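Local coordinates for MdbA (Actinomyces oris, PDB 4Z7X), which is a thiol-disulfide oxidoreductase that probably forms disulfide bonds in exported proteins, in a machinery linked to sortase-mediated pilus assembly, at residues S55-C67 / T91-T105. Residues are numbered along the deposited sequence; the frame is centred on the assembly and turned at random.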
loop_
_atom_site.group_PDB
_atom_site.type_symbol
_atom_site.label_atom_id
_atom_site.label_comp_id
_atom_site.label_asym_id
_atom_site.label_seq_id
_atom_site.Cartn_x
_atom_site.Cartn_y
_atom_site.Cartn_z
ATOM N N SER A 55 -21.574 -3.674 1.357
ATOM C CA SER A 55 -21.697 -2.232 1.094
ATOM C C SER A 55 -20.388 -1.485 1.239
ATOM O O SER A 55 -20.409 -0.253 1.044
ATOM C CB SER A 55 -22.746 -1.550 2.034
ATOM O OG SER A 55 -24.025 -2.132 1.918
ATOM N N ALA A 56 -19.273 -2.160 1.610
ATOM C CA ALA A 56 -17.999 -1.456 1.822
ATOM C C ALA A 56 -17.420 -0.745 0.593
ATOM O O ALA A 56 -16.868 -1.373 -0.325
ATOM C CB ALA A 56 -16.955 -2.330 2.444
ATOM N N PRO A 57 -17.534 0.587 0.591
ATOM C CA PRO A 57 -17.056 1.289 -0.577
ATOM C C PRO A 57 -15.542 1.333 -0.633
ATOM O O PRO A 57 -14.869 1.222 0.391
ATOM C CB PRO A 57 -17.565 2.720 -0.347
ATOM C CG PRO A 57 -18.554 2.643 0.699
ATOM C CD PRO A 57 -18.077 1.553 1.575
ATOM N N VAL A 58 -15.031 1.538 -1.821
ATOM C CA VAL A 58 -13.609 1.526 -2.080
ATOM C C VAL A 58 -12.908 2.799 -1.662
ATOM O O VAL A 58 -13.239 3.886 -2.147
ATOM C CB VAL A 58 -13.315 1.192 -3.563
ATOM C CG1 VAL A 58 -11.818 1.167 -3.793
ATOM C CG2 VAL A 58 -13.913 -0.166 -3.915
ATOM N N LEU A 59 -11.862 2.634 -0.842
ATOM C CA LEU A 59 -10.910 3.720 -0.527
ATOM C C LEU A 59 -9.583 3.376 -1.216
ATOM O O LEU A 59 -8.923 2.385 -0.849
ATOM C CB LEU A 59 -10.675 3.840 0.970
ATOM C CG LEU A 59 -9.755 4.950 1.437
ATOM C CD1 LEU A 59 -10.395 6.321 1.255
ATOM C CD2 LEU A 59 -9.386 4.687 2.900
ATOM N N ASP A 60 -9.236 4.167 -2.234
ATOM C CA ASP A 60 -8.030 3.944 -3.027
ATOM C C ASP A 60 -6.964 4.890 -2.496
ATOM O O ASP A 60 -7.209 6.106 -2.404
ATOM C CB ASP A 60 -8.282 4.367 -4.491
ATOM C CG ASP A 60 -9.127 3.404 -5.267
ATOM O OD1 ASP A 60 -8.717 2.251 -5.368
ATOM O OD2 ASP A 60 -10.207 3.805 -5.813
ATOM N N ILE A 61 -5.788 4.370 -2.202
ATOM C CA ILE A 61 -4.645 5.162 -1.815
ATOM C C ILE A 61 -3.468 4.895 -2.778
ATOM O O ILE A 61 -2.964 3.794 -2.848
ATOM C CB ILE A 61 -4.185 4.884 -0.363
ATOM C CG1 ILE A 61 -5.384 5.089 0.621
ATOM C CG2 ILE A 61 -3.046 5.813 -0.006
ATOM C CD1 ILE A 61 -5.102 4.727 2.049
ATOM N N TYR A 62 -3.093 5.953 -3.489
ATOM C CA TYR A 62 -1.918 5.964 -4.364
ATOM C C TYR A 62 -0.758 6.528 -3.556
ATOM O O TYR A 62 -0.859 7.637 -2.987
ATOM C CB TYR A 62 -2.145 6.805 -5.635
ATOM C CG TYR A 62 -3.093 6.198 -6.612
ATOM C CD1 TYR A 62 -4.479 6.290 -6.455
ATOM C CD2 TYR A 62 -2.612 5.536 -7.716
ATOM C CE1 TYR A 62 -5.335 5.695 -7.377
ATOM C CE2 TYR A 62 -3.455 4.973 -8.659
ATOM C CZ TYR A 62 -4.815 5.046 -8.485
ATOM O OH TYR A 62 -5.678 4.459 -9.402
ATOM N N PHE A 63 0.325 5.764 -3.492
ATOM C CA PHE A 63 1.439 6.099 -2.598
ATOM C C PHE A 63 2.776 5.679 -3.191
ATOM O O PHE A 63 2.845 4.884 -4.133
ATOM C CB PHE A 63 1.236 5.393 -1.262
ATOM C CG PHE A 63 1.491 3.918 -1.322
ATOM C CD1 PHE A 63 0.515 3.018 -1.707
ATOM C CD2 PHE A 63 2.772 3.450 -1.133
ATOM C CE1 PHE A 63 0.825 1.673 -1.798
ATOM C CE2 PHE A 63 3.083 2.121 -1.212
ATOM C CZ PHE A 63 2.101 1.219 -1.568
ATOM N N ASP A 64 3.832 6.289 -2.652
ATOM C CA ASP A 64 5.232 5.916 -2.908
ATOM C C ASP A 64 5.899 5.722 -1.537
ATOM O O ASP A 64 5.830 6.615 -0.687
ATOM C CB ASP A 64 5.923 7.048 -3.697
ATOM C CG ASP A 64 7.348 6.722 -4.126
ATOM O OD1 ASP A 64 7.980 5.874 -3.493
ATOM O OD2 ASP A 64 7.860 7.367 -5.078
ATOM N N TYR A 65 6.508 4.572 -1.328
ATOM C CA TYR A 65 7.263 4.297 -0.116
ATOM C C TYR A 65 8.348 5.317 0.224
ATOM O O TYR A 65 8.765 5.399 1.381
ATOM C CB TYR A 65 7.873 2.880 -0.117
ATOM C CG TYR A 65 6.860 1.756 0.078
ATOM C CD1 TYR A 65 6.094 1.709 1.221
ATOM C CD2 TYR A 65 6.631 0.805 -0.900
ATOM C CE1 TYR A 65 5.173 0.716 1.434
ATOM C CE2 TYR A 65 5.696 -0.197 -0.717
ATOM C CZ TYR A 65 4.957 -0.228 0.442
ATOM O OH TYR A 65 4.018 -1.191 0.608
ATOM N N SER A 66 8.816 6.057 -0.771
ATOM C CA SER A 66 9.846 7.084 -0.569
ATOM C C SER A 66 9.312 8.517 -0.480
ATOM O O SER A 66 10.105 9.467 -0.458
ATOM C CB SER A 66 10.883 7.023 -1.685
ATOM O OG SER A 66 11.612 5.808 -1.632
ATOM N N CYS A 67 7.993 8.648 -0.324
ATOM C CA CYS A 67 7.319 9.956 -0.239
ATOM C C CYS A 67 7.040 10.319 1.219
ATOM O O CYS A 67 6.305 9.600 1.947
ATOM C CB CYS A 67 6.016 9.939 -1.065
ATOM S SG CYS A 67 4.991 11.415 -0.809
ATOM N N THR A 91 -13.516 -1.073 1.583
ATOM C CA THR A 91 -12.604 -1.942 0.858
ATOM C C THR A 91 -11.362 -1.067 0.592
ATOM O O THR A 91 -11.475 -0.020 0.003
ATOM C CB THR A 91 -13.224 -2.334 -0.478
ATOM O OG1 THR A 91 -14.385 -3.129 -0.238
ATOM C CG2 THR A 91 -12.240 -3.087 -1.325
ATOM N N LEU A 92 -10.220 -1.479 1.099
ATOM C CA LEU A 92 -8.972 -0.717 0.951
ATOM C C LEU A 92 -8.231 -1.207 -0.287
ATOM O O LEU A 92 -7.963 -2.405 -0.426
ATOM C CB LEU A 92 -8.089 -0.863 2.194
ATOM C CG LEU A 92 -6.740 -0.149 2.134
ATOM C CD1 LEU A 92 -6.934 1.364 2.146
ATOM C CD2 LEU A 92 -5.823 -0.545 3.275
ATOM N N ALA A 93 -7.866 -0.266 -1.153
ATOM C CA ALA A 93 -7.044 -0.599 -2.303
ATOM C C ALA A 93 -5.776 0.241 -2.292
ATOM O O ALA A 93 -5.846 1.478 -2.274
ATOM C CB ALA A 93 -7.819 -0.363 -3.591
ATOM N N LEU A 94 -4.632 -0.432 -2.247
ATOM C CA LEU A 94 -3.321 0.215 -2.162
ATOM C C LEU A 94 -2.671 0.171 -3.522
ATOM O O LEU A 94 -2.564 -0.890 -4.102
ATOM C CB LEU A 94 -2.432 -0.456 -1.125
ATOM C CG LEU A 94 -2.927 -0.359 0.323
ATOM C CD1 LEU A 94 -2.007 -1.096 1.277
ATOM C CD2 LEU A 94 -3.096 1.057 0.766
ATOM N N HIS A 95 -2.276 1.352 -4.016
ATOM C CA HIS A 95 -1.726 1.509 -5.372
ATOM C C HIS A 95 -0.296 2.052 -5.286
ATOM O O HIS A 95 -0.114 3.238 -5.049
ATOM C CB HIS A 95 -2.546 2.492 -6.202
ATOM C CG HIS A 95 -3.980 2.133 -6.408
ATOM N ND1 HIS A 95 -4.489 1.747 -7.637
ATOM C CD2 HIS A 95 -5.036 2.161 -5.553
ATOM C CE1 HIS A 95 -5.796 1.551 -7.525
ATOM N NE2 HIS A 95 -6.156 1.812 -6.277
ATOM N N PRO A 96 0.717 1.193 -5.497
ATOM C CA PRO A 96 2.103 1.623 -5.352
ATOM C C PRO A 96 2.605 2.291 -6.620
ATOM O O PRO A 96 2.193 1.936 -7.707
ATOM C CB PRO A 96 2.840 0.300 -5.134
ATOM C CG PRO A 96 2.066 -0.663 -5.974
ATOM C CD PRO A 96 0.630 -0.233 -5.833
ATOM N N CYS A 97 3.501 3.248 -6.456
ATOM C CA CYS A 97 4.294 3.768 -7.556
ATOM C C CYS A 97 5.681 4.205 -7.123
ATOM O O CYS A 97 6.024 4.147 -5.957
ATOM C CB CYS A 97 3.524 4.904 -8.249
ATOM S SG CYS A 97 3.460 6.416 -7.277
ATOM N N LYS A 98 6.484 4.619 -8.091
ATOM C CA LYS A 98 7.839 5.076 -7.855
ATOM C C LYS A 98 7.988 6.499 -8.404
ATOM O O LYS A 98 8.973 6.824 -9.087
ATOM C CB LYS A 98 8.820 4.086 -8.502
ATOM C CG LYS A 98 10.293 4.253 -8.136
ATOM C CD LYS A 98 11.140 3.056 -8.600
ATOM C CE LYS A 98 12.626 3.337 -8.514
ATOM N NZ LYS A 98 13.487 2.261 -9.073
ATOM N N LEU A 99 7.028 7.356 -8.083
ATOM C CA LEU A 99 7.020 8.714 -8.611
ATOM C C LEU A 99 8.319 9.470 -8.325
ATOM O O LEU A 99 8.806 10.198 -9.171
ATOM C CB LEU A 99 5.829 9.460 -8.006
ATOM C CG LEU A 99 5.614 10.887 -8.479
ATOM C CD1 LEU A 99 5.329 10.906 -9.983
ATOM C CD2 LEU A 99 4.468 11.511 -7.732
ATOM N N LEU A 100 8.886 9.281 -7.134
ATOM C CA LEU A 100 10.045 10.044 -6.714
ATOM C C LEU A 100 11.375 9.456 -7.199
ATOM O O LEU A 100 12.444 9.991 -6.913
ATOM C CB LEU A 100 10.008 10.217 -5.197
ATOM C CG LEU A 100 8.864 11.081 -4.731
ATOM C CD1 LEU A 100 8.887 11.084 -3.216
ATOM C CD2 LEU A 100 8.940 12.521 -5.263
ATOM N N GLN A 101 11.310 8.348 -7.920
ATOM C CA GLN A 101 12.474 7.769 -8.608
ATOM C C GLN A 101 13.584 7.323 -7.678
ATOM O O GLN A 101 14.743 7.297 -8.074
ATOM C CB GLN A 101 13.049 8.748 -9.644
ATOM C CG GLN A 101 12.001 9.377 -10.530
ATOM C CD GLN A 101 11.481 8.447 -11.566
ATOM O OE1 GLN A 101 12.248 7.773 -12.237
ATOM N NE2 GLN A 101 10.176 8.433 -11.740
ATOM N N GLN A 102 13.230 6.964 -6.452
ATOM C CA GLN A 102 14.195 6.531 -5.440
ATOM C C GLN A 102 14.310 5.019 -5.407
ATOM O O GLN A 102 13.289 4.321 -5.337
ATOM C CB GLN A 102 13.769 7.014 -4.049
ATOM C CG GLN A 102 13.892 8.532 -3.897
ATOM C CD GLN A 102 15.347 8.977 -3.771
ATOM O OE1 GLN A 102 16.250 8.174 -3.458
ATOM N NE2 GLN A 102 15.574 10.255 -3.922
ATOM N N GLU A 103 15.543 4.510 -5.404
ATOM C CA GLU A 103 15.715 3.066 -5.394
ATOM C C GLU A 103 15.166 2.408 -4.121
ATOM O O GLU A 103 14.737 1.268 -4.174
ATOM C CB GLU A 103 17.154 2.637 -5.669
ATOM C CG GLU A 103 17.600 2.969 -7.077
ATOM C CD GLU A 103 16.688 2.386 -8.143
ATOM O OE1 GLU A 103 16.115 3.188 -8.893
ATOM O OE2 GLU A 103 16.547 1.131 -8.222
ATOM N N TRP A 104 15.120 3.136 -2.993
ATOM C CA TRP A 104 14.453 2.619 -1.780
ATOM C C TRP A 104 13.058 2.051 -2.098
ATOM O O TRP A 104 12.690 1.015 -1.577
ATOM C CB TRP A 104 14.335 3.700 -0.708
ATOM C CG TRP A 104 13.600 3.278 0.514
ATOM C CD1 TRP A 104 12.460 3.837 1.012
ATOM C CD2 TRP A 104 13.958 2.225 1.423
ATOM N NE1 TRP A 104 12.085 3.224 2.170
ATOM C CE2 TRP A 104 12.982 2.225 2.455
ATOM C CE3 TRP A 104 15.004 1.286 1.480
ATOM C CZ2 TRP A 104 13.008 1.313 3.510
ATOM C CZ3 TRP A 104 15.021 0.374 2.552
ATOM C CH2 TRP A 104 14.038 0.402 3.540
ATOM N N THR A 105 12.304 2.711 -2.978
ATOM C CA THR A 105 11.005 2.212 -3.354
ATOM C C THR A 105 11.080 0.822 -3.964
ATOM O O THR A 105 10.232 -0.024 -3.634
ATOM C CB THR A 105 10.306 3.213 -4.290
ATOM O OG1 THR A 105 10.203 4.457 -3.590
ATOM C CG2 THR A 105 8.934 2.715 -4.747
HETATM O O HOH W 1 10.530 6.620 -5.376
HETATM O O HOH W 2 5.788 2.675 -3.625
HETATM O O HOH W 3 9.378 3.359 3.176
#
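The imidazole of His95 lies on one face of the Tyr62 ring in an offset stack, with centroids 4.0 Å apart and planes at 19°; His95 CB adds a CH-pi contact over the same phenol. At the edge of the imidazole, near its plane, sit Ile61 O and Asp60 OD1. His95 NE2 donates to Asp60 OD1 at 2.8 Å, meeting it from above the carboxylate plane, so stack and bond together fix the turn of the imidazole. The Phe63 ring takes Pro96 CA over one face, offset toward the rim, while Ile61 O and Tyr65 CD2 lie at its edge. With chi1 at 73°, Phe63 CG stands between backbone N and carbonyl carbon, and the ring leans across Leu94 and Pro96. At the edge of the Trp104 indole, Ser66 OG comes within 3.4 Å of CD1.

Asp64 joins its own turn to the 98-101 turn and to the start of helix 103-118. Its OD1 accepts from Thr105 OG1 (2.6 Å) on the syn lone pair and from Ser66 N, closing an Asx turn; OD2 takes Leu100 N at 3.0 Å, nearly in line with the C-O bond, and a water that also bridges to Gln102 N and Thr105 OG1. An asparagine here removes the charge and puts an NH2 in place of one oxygen, which would probably leave a backbone N-H, Leu100 N or Ser66 N depending on how the amide is turned, without its acceptor.

Strands 58-63 and 91-96 run parallel at 19°, joined by a ladder from Thr91 N-Pro57 O (2.9 Å) to Cys97 N-Phe63 O. With helix 68-86 between them, they form a beta-alpha-beta unit of the thioredoxin fold; strand 58-63 leads to Cys67, at the N-cap of that helix and probably the first cysteine of the CxxC motif.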